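Local coordinates for cell shape-determining protein MreC (PDB 2QF4) that helps form and maintain cell shape in Streptococcus pneumoniae, probably as part of the elongasome that synthesises peripheral peptidoglycan, at residues G86-Y91 / L98-L103; S107-G112 / L143-T148. All blocks are in the same frame, centred on the assembly; numbering follows the deposited sequence. Where two conformers were deposited one is given.

Contact 1: residues G86-Y91 / L98-L103; sequences GIIIGY and LKISQL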
ATOM      1  N   GLY A  86      -8.552  -5.928   5.190  1.00  7.48           N
ATOM      2  CA  GLY A  86      -7.391  -6.610   5.749  1.00  7.60           C
ATOM      3  C   GLY A  86      -6.206  -5.687   5.775  1.00  7.22           C
ATOM      4  O   GLY A  86      -6.352  -4.478   5.622  1.00  7.84           O
ATOM      5  N   ILE A  87      -5.027  -6.247   5.991  1.00  7.64           N
ATOM      6  CA  ILE A  87      -3.785  -5.447   6.007  1.00  7.75           C
ATOM      7  C   ILE A  87      -2.735  -6.168   5.164  1.00  6.78           C
ATOM      8  O   ILE A  87      -2.680  -7.369   5.073  1.00  7.80           O
ATOM      9  CB  ILE A  87      -3.200  -5.090   7.399  1.00  9.80           C
ATOM     10  CG1 ILE A  87      -2.888  -6.386   8.165  1.00  9.21           C
ATOM     11  CG2 ILE A  87      -4.174  -4.254   8.180  1.00 11.61           C
ATOM     12  CD1 ILE A  87      -1.840  -6.196   9.325  1.00 11.05           C
ATOM     13  N   ILE A  88      -1.857  -5.366   4.594  1.00  6.85           N
ATOM     14  CA  ILE A  88      -0.670  -5.871   3.899  1.00  7.25           C
ATOM     15  C   ILE A  88       0.345  -6.364   4.923  1.00  6.91           C
ATOM     16  O   ILE A  88       0.662  -5.648   5.868  1.00  7.71           O
ATOM     17  CB  ILE A  88      -0.055  -4.788   3.038  1.00  6.97           C
ATOM     18  CG1 ILE A  88      -0.997  -4.425   1.880  1.00  8.50           C
ATOM     19  CG2 ILE A  88       1.311  -5.228   2.497  1.00  7.97           C
ATOM     20  CD1 ILE A  88      -0.597  -3.167   1.102  1.00  8.27           C
ATOM     21  N   ILE A  89       0.838  -7.589   4.747  1.00  7.49           N
ATOM     22  CA  ILE A  89       1.835  -8.156   5.693  1.00  8.27           C
ATOM     23  C   ILE A  89       3.179  -8.435   5.037  1.00  7.66           C
ATOM     24  O   ILE A  89       4.140  -8.674   5.752  1.00  8.73           O
ATOM     25  CB  ILE A  89       1.265  -9.413   6.409  1.00  9.29           C
ATOM     26  CG1 ILE A  89       0.928 -10.522   5.416  1.00  9.83           C
ATOM     27  CG2 ILE A  89       0.087  -9.019   7.289  1.00 11.98           C
ATOM     28  CD1 ILE A  89       0.735 -11.932   6.055  1.00 11.69           C
ATOM     29  N   GLY A  90       3.278  -8.402   3.713  1.00  7.82           N
ATOM     30  CA  GLY A  90       4.554  -8.680   3.054  1.00  7.75           C
ATOM     31  C   GLY A  90       4.375  -9.000   1.608  1.00  7.57           C
ATOM     32  O   GLY A  90       3.318  -8.714   1.039  1.00  7.48           O
ATOM     33  N   TYR A  91       5.395  -9.597   1.019  1.00  7.66           N
ATOM     34  CA  TYR A  91       5.469  -9.815  -0.416  1.00  8.37           C
ATOM     35  C   TYR A  91       6.280 -11.069  -0.639  1.00  9.59           C
ATOM     36  O   TYR A  91       7.319 -11.263   0.001  1.00 11.07           O
ATOM     37  CB  TYR A  91       6.119  -8.633  -1.150  1.00  9.35           C
ATOM     38  CG  TYR A  91       6.133  -8.706  -2.637  1.00  9.05           C
ATOM     39  CD1 TYR A  91       7.249  -9.163  -3.313  1.00 11.70           C
ATOM     40  CD2 TYR A  91       5.054  -8.287  -3.382  1.00 10.82           C
ATOM     41  CE1 TYR A  91       7.283  -9.208  -4.701  1.00 13.76           C
ATOM     42  CE2 TYR A  91       5.088  -8.350  -4.784  1.00 12.91           C
ATOM     43  CZ  TYR A  91       6.203  -8.837  -5.401  1.00 13.61           C
ATOM     44  OH  TYR A  91       6.297  -8.869  -6.775  1.00 17.84           O
ATOM     45  N   LEU A  98       1.825  -9.784  -3.532  1.00  7.26           N
ATOM     46  CA  LEU A  98       1.594  -9.165  -2.229  1.00  7.50           C
ATOM     47  C   LEU A  98       0.747 -10.090  -1.360  1.00  6.93           C
ATOM     48  O   LEU A  98      -0.149 -10.761  -1.855  1.00  8.47           O
ATOM     49  CB  LEU A  98       0.851  -7.858  -2.489  1.00  7.50           C
ATOM     50  CG  LEU A  98       0.704  -6.889  -1.336  1.00  8.66           C
ATOM     51  CD1 LEU A  98       2.028  -6.218  -1.051  1.00  9.38           C
ATOM     52  CD2 LEU A  98      -0.408  -5.896  -1.688  1.00 10.26           C
ATOM     53  N   LYS A  99       1.024 -10.085  -0.063  1.00  7.31           N
ATOM     54  CA  LYS A  99       0.308 -10.900   0.921  1.00  7.79           C
ATOM     55  C   LYS A  99      -0.524 -10.035   1.843  1.00  7.64           C
ATOM     56  O   LYS A  99      -0.009  -9.054   2.399  1.00  7.57           O
ATOM     57  CB  LYS A  99       1.319 -11.681   1.782  1.00  8.75           C
ATOM     58  CG  LYS A  99       2.123 -12.653   0.922  1.00 11.77           C
ATOM     59  CD  LYS A  99       3.350 -13.223   1.649  1.00 16.46           C
ATOM     60  CE  LYS A  99       2.961 -14.247   2.659  1.00 21.38           C
ATOM     61  NZ  LYS A  99       4.106 -15.198   2.926  1.00 23.50           N
ATOM     62  N   ILE A 100      -1.787 -10.428   1.993  1.00  7.78           N
ATOM     63  CA  ILE A 100      -2.750  -9.712   2.841  1.00  8.39           C
ATOM     64  C   ILE A 100      -3.348 -10.692   3.837  1.00  7.49           C
ATOM     65  O   ILE A 100      -3.636 -11.844   3.521  1.00  8.14           O
ATOM     66  CB  ILE A 100      -3.843  -9.100   1.952  1.00  8.83           C
ATOM     67  CG1 ILE A 100      -3.204  -7.943   1.081  1.00 12.33           C
ATOM     68  CG2 ILE A 100      -5.024  -8.588   2.773  1.00  8.98           C
ATOM     69  CD1 ILE A 100      -4.093  -7.514  -0.089  1.00 15.09           C
ATOM     70  N   SER A 101      -3.513 -10.234   5.074  1.00  7.31           N
ATOM     71  CA  SER A 101      -4.168 -11.063   6.078  1.00  9.23           C
ATOM     72  C   SER A 101      -5.008 -10.198   7.010  1.00  8.01           C
ATOM     73  O   SER A 101      -5.331  -9.069   6.674  1.00  7.52           O
ATOM     74  CB  SER A 101      -3.137 -11.919   6.785  0.50 11.46           C
ATOM     75  OG  SER A 101      -2.371 -11.117   7.625  0.50 15.18           O
ATOM     76  N   GLN A 102      -5.393 -10.757   8.134  1.00  7.53           N
ATOM     77  CA  GLN A 102      -6.270 -10.116   9.120  1.00  8.73           C
ATOM     78  C   GLN A 102      -7.577  -9.719   8.480  1.00  7.78           C
ATOM     79  O   GLN A 102      -8.059  -8.602   8.627  1.00  8.44           O
ATOM     80  CB  GLN A 102      -5.595  -8.949   9.794  1.00  9.55           C
ATOM     81  CG  GLN A 102      -4.347  -9.359  10.574  1.00 12.37           C
ATOM     82  CD  GLN A 102      -3.821  -8.278  11.518  1.00 14.30           C
ATOM     83  OE1 GLN A 102      -4.239  -7.144  11.476  1.00 18.09           O
ATOM     84  NE2 GLN A 102      -2.953  -8.679  12.402  1.00 24.52           N
ATOM     85  N   LEU A 103      -8.171 -10.650   7.735  1.00  8.48           N
ATOM     86  CA  LEU A 103      -9.400 -10.348   7.006  1.00  8.88           C
ATOM     87  C   LEU A 103     -10.603 -10.258   7.928  1.00  8.88           C
ATOM     88  O   LEU A 103     -10.761 -11.061   8.824  1.00  9.44           O
ATOM     89  CB  LEU A 103      -9.649 -11.427   5.976  1.00  9.33           C
ATOM     90  CG  LEU A 103      -8.501 -11.722   4.996  1.00 10.04           C
ATOM     91  CD1 LEU A 103      -8.897 -12.924   4.097  1.00 11.96           C
ATOM     92  CD2 LEU A 103      -8.193 -10.487   4.162  1.00 11.78           C
TER

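Contact 2: residues S107-G112 / L143-T148; sequences SDISAG and LTREVT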
ATOM      1  N   SER A 107     -16.286 -14.044   3.655  1.00 13.01           N
ATOM      2  CA  SER A 107     -16.779 -14.000   2.275  1.00 14.05           C
ATOM      3  C   SER A 107     -15.879 -14.750   1.330  1.00 13.20           C
ATOM      4  O   SER A 107     -14.646 -14.700   1.453  1.00 12.89           O
ATOM      5  CB  SER A 107     -16.851 -12.552   1.729  1.00 14.11           C
ATOM      6  OG  SER A 107     -17.236 -12.564   0.335  1.00 15.78           O
ATOM      7  N   ASP A 108     -16.470 -15.363   0.315  1.00 13.88           N
ATOM      8  CA  ASP A 108     -15.690 -15.848  -0.799  1.00 14.12           C
ATOM      9  C   ASP A 108     -14.852 -14.702  -1.375  1.00 13.40           C
ATOM     10  O   ASP A 108     -15.269 -13.551  -1.406  1.00 12.61           O
ATOM     11  CB  ASP A 108     -16.586 -16.407  -1.905  1.00 15.87           C
ATOM     12  CG  ASP A 108     -17.297 -17.689  -1.529  1.00 19.55           C
ATOM     13  OD1 ASP A 108     -17.022 -18.301  -0.474  1.00 21.68           O
ATOM     14  OD2 ASP A 108     -18.165 -18.082  -2.343  1.00 25.90           O
ATOM     15  N   ILE A 109     -13.656 -15.054  -1.831  1.00 12.21           N
ATOM     16  CA  ILE A 109     -12.747 -14.132  -2.487  1.00 12.53           C
ATOM     17  C   ILE A 109     -12.238 -14.858  -3.712  1.00 12.79           C
ATOM     18  O   ILE A 109     -11.855 -16.025  -3.611  1.00 14.61           O
ATOM     19  CB  ILE A 109     -11.600 -13.717  -1.545  1.00 12.31           C
ATOM     20  CG1 ILE A 109     -12.111 -12.851  -0.387  1.00 12.51           C
ATOM     21  CG2 ILE A 109     -10.489 -12.948  -2.310  1.00 14.88           C
ATOM     22  CD1 ILE A 109     -11.070 -12.607   0.691  1.00 13.38           C
ATOM     23  N   SER A 110     -12.304 -14.215  -4.869  1.00 12.88           N
ATOM     24  CA  SER A 110     -12.018 -14.865  -6.151  1.00 13.08           C
ATOM     25  C   SER A 110     -10.906 -14.158  -6.883  1.00 11.06           C
ATOM     26  O   SER A 110     -10.761 -12.935  -6.813  1.00 10.21           O
ATOM     27  CB  SER A 110     -13.265 -14.778  -7.029  1.00 13.71           C
ATOM     28  OG  SER A 110     -14.383 -15.417  -6.452  1.00 18.55           O
ATOM     29  N   ALA A 111     -10.213 -14.912  -7.709  1.00 11.21           N
ATOM     30  CA  ALA A 111      -9.238 -14.343  -8.614  1.00 10.95           C
ATOM     31  C   ALA A 111      -9.881 -13.205  -9.418  1.00 10.60           C
ATOM     32  O   ALA A 111     -11.010 -13.347  -9.927  1.00 12.18           O
ATOM     33  CB  ALA A 111      -8.711 -15.448  -9.532  1.00 11.97           C
ATOM     34  N   GLY A 112      -9.182 -12.094  -9.555  1.00 10.48           N
ATOM     35  CA  GLY A 112      -9.672 -10.921 -10.256  1.00 11.34           C
ATOM     36  C   GLY A 112     -10.333  -9.893  -9.374  1.00 11.65           C
ATOM     37  O   GLY A 112     -10.491  -8.751  -9.811  1.00 12.71           O
ATOM     38  N   LEU A 143      -9.082 -18.039  11.506  1.00 14.53           N
ATOM     39  CA  LEU A 143      -8.685 -16.622  11.554  1.00 15.10           C
ATOM     40  C   LEU A 143      -7.630 -16.201  10.542  1.00 15.49           C
ATOM     41  O   LEU A 143      -7.507 -15.014  10.233  1.00 18.09           O
ATOM     42  CB  LEU A 143      -8.115 -16.268  12.940  1.00 16.68           C
ATOM     43  CG  LEU A 143      -8.940 -16.493  14.184  1.00 17.04           C
ATOM     44  CD1 LEU A 143      -8.128 -16.140  15.437  1.00 18.21           C
ATOM     45  CD2 LEU A 143     -10.222 -15.659  14.094  1.00 17.98           C
ATOM     46  N   THR A 144      -6.859 -17.161  10.044  1.00 14.63           N
ATOM     47  CA  THR A 144      -5.619 -16.854   9.341  1.00 15.16           C
ATOM     48  C   THR A 144      -5.649 -17.075   7.823  1.00 12.79           C
ATOM     49  O   THR A 144      -4.606 -17.192   7.181  1.00 12.79           O
ATOM     50  CB  THR A 144      -4.464 -17.573  10.032  1.00 17.25           C
ATOM     51  OG1 THR A 144      -4.857 -18.907  10.283  1.00 19.86           O
ATOM     52  CG2 THR A 144      -4.143 -16.875  11.374  1.00 20.02           C
ATOM     53  N   ARG A 145      -6.835 -17.028   7.225  1.00 11.27           N
ATOM     54  CA  ARG A 145      -6.886 -16.971   5.767  1.00 10.12           C
ATOM     55  C   ARG A 145      -6.047 -15.790   5.273  1.00  9.27           C
ATOM     56  O   ARG A 145      -6.109 -14.665   5.812  1.00  9.87           O
ATOM     57  CB  ARG A 145      -8.321 -16.845   5.241  1.00  9.67           C
ATOM     58  CG  ARG A 145      -8.441 -16.810   3.733  1.00  9.42           C
ATOM     59  CD  ARG A 145      -9.850 -17.039   3.220  1.00 10.40           C
ATOM     60  NE  ARG A 145     -10.772 -15.990   3.637  1.00 10.57           N
ATOM     61  CZ  ARG A 145     -11.808 -15.562   2.922  1.00 10.47           C
ATOM     62  NH1 ARG A 145     -12.079 -16.027   1.711  1.00 11.75           N
ATOM     63  NH2 ARG A 145     -12.583 -14.619   3.427  1.00 10.98           N
ATOM     64  N   GLU A 146      -5.330 -16.027   4.182  1.00  8.86           N
ATOM     65  CA  GLU A 146      -4.450 -15.040   3.569  1.00  9.22           C
ATOM     66  C   GLU A 146      -4.834 -14.900   2.101  1.00  8.15           C
ATOM     67  O   GLU A 146      -5.325 -15.834   1.495  1.00 10.48           O
ATOM     68  CB  GLU A 146      -3.005 -15.550   3.653  1.00 10.64           C
ATOM     69  CG  GLU A 146      -1.892 -14.733   3.031  1.00 13.86           C
ATOM     70  CD  GLU A 146      -0.621 -15.574   2.898  1.00 16.14           C
ATOM     71  OE1 GLU A 146      -0.291 -16.290   3.881  1.00 21.54           O
ATOM     72  OE2 GLU A 146      -0.006 -15.615   1.788  1.00 21.12           O
ATOM     73  N   VAL A 147      -4.613 -13.729   1.561  1.00  8.50           N
ATOM     74  CA  VAL A 147      -4.870 -13.439   0.166  1.00  8.22           C
ATOM     75  C   VAL A 147      -3.578 -13.051  -0.498  1.00  8.20           C
ATOM     76  O   VAL A 147      -2.805 -12.250   0.052  1.00  8.68           O
ATOM     77  CB  VAL A 147      -5.901 -12.301  -0.017  1.00  8.67           C
ATOM     78  CG1 VAL A 147      -6.324 -12.160  -1.474  1.00 11.15           C
ATOM     79  CG2 VAL A 147      -7.115 -12.526   0.857  1.00 11.74           C
ATOM     80  N   THR A 148      -3.328 -13.557  -1.702  1.00  7.69           N
ATOM     81  CA  THR A 148      -2.233 -13.103  -2.547  1.00  7.62           C
ATOM     82  C   THR A 148      -2.769 -12.244  -3.677  1.00  7.20           C
ATOM     83  O   THR A 148      -3.845 -12.530  -4.232  1.00  7.88           O
ATOM     84  CB  THR A 148      -1.341 -14.254  -3.045  1.00  8.45           C
ATOM     85  OG1 THR A 148      -2.113 -15.218  -3.765  1.00  9.02           O
ATOM     86  CG2 THR A 148      -0.606 -14.940  -1.869  1.00  9.67           C
TER

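Contact 1: residues G86-Y91 / L98-L103
A classic beta bulge interrupts this antiparallel hairpin, in which strand 82-92 pairs with strand 97-101 in one of the two six-stranded barrels of the MreC extracellular domain. I87 and S101 form a regular hydrogen-bonded pair, I87 N to S101 O at 2.9 Å and S101 N to I87 O at 3.0 Å. One step on, I89 and G90 both face K99: I89 N donates almost straight to K99 O (N-H...O 175°), whereas K99 N donates to G90 O from well above the carbonyl plane. At the backbone angles of G90 (phi 163°) a CB would be jammed against the carbonyl oxygen of I89.

On the face that carries I88, L98 and I100, the side chains of I88 and L98 cross at about a right angle, I88 CG2 lying 3.8 Å from L98 CD1, and I100 stands beside them; V75 of the next strand touches both I88 and I100. The other face is more open. There I87, with chi1 at 59° setting CG1 between its backbone N and carbonyl carbon, lays its CD1 against the amide end of Q102, I87 CD1 being 3.4 Å from Q102 OE1.

Contact 2: residues S107-G112 / L143-T148
R145 reaches from just before strand 146-151 to the loop before strand 114-118 and closes on the carbonyl oxygen of S107 with the end of its guanidinium. NH1 and NH2 of R145 both donate to S107 O, each at 2.9 Å. The oxygen lies in the guanidinium plane, so the grip is end-on; because one acceptor serves two donors, both bonds are bent, with N-H...O angles of 142° and 145°. The side chain leaves the backbone extended, CG anti to the backbone N, and turns at chi3 (64°) to present this end to the loop. A further bond from R145 NH2 to S105 O ties the same group to S105, two residues earlier in the loop.

I109 packs tightly here: I109 CD1 lies over one face of the R145 guanidinium, offset toward the rim and 3.7 Å from R145 NH1, and I109 CD1 also meets V147 CG2 at 4.0 Å. L103 touches I109, R145 and V147, while V133 and T136 of strand 126-137 also pack on I109, making a small, mostly apolar cluster beside the charged group.

The outer side is looser. D108 is exposed and its CB points away from 143-148; D108 OD1 stays 5.9 Å from R145 NH1, too far for a salt bridge, though the opposite charges may still attract weakly. S107 OG donates to D108 O of the following residue, at 2.8 Å. Two guanidinium N-H groups thus share one loop carbonyl at the edge of a six-stranded antiparallel barrel of the alpha-lytic protease fold.

In the fold
The two contacts follow one another along the chain and meet in a single barrel, where strands 97-101 and 146-151 are neighbours. Their centres are about 10 Å apart. I100 N and V147 O, 2.9 Å apart, probably form a hydrogen bond that couples the hairpin of contact 1 to the strand of contact 2. At the end of the hairpin L103 reaches across, L103 CD1 lying 3.6 Å from R145 NE, and farther back along the strand K99 CE packs 3.4 Å from E146 OE2. Contact 1 thus belongs to the barrel wall, whereas contact 2, whose centre lies about 17 Å from the centre of the chain, fastens a surface loop to it.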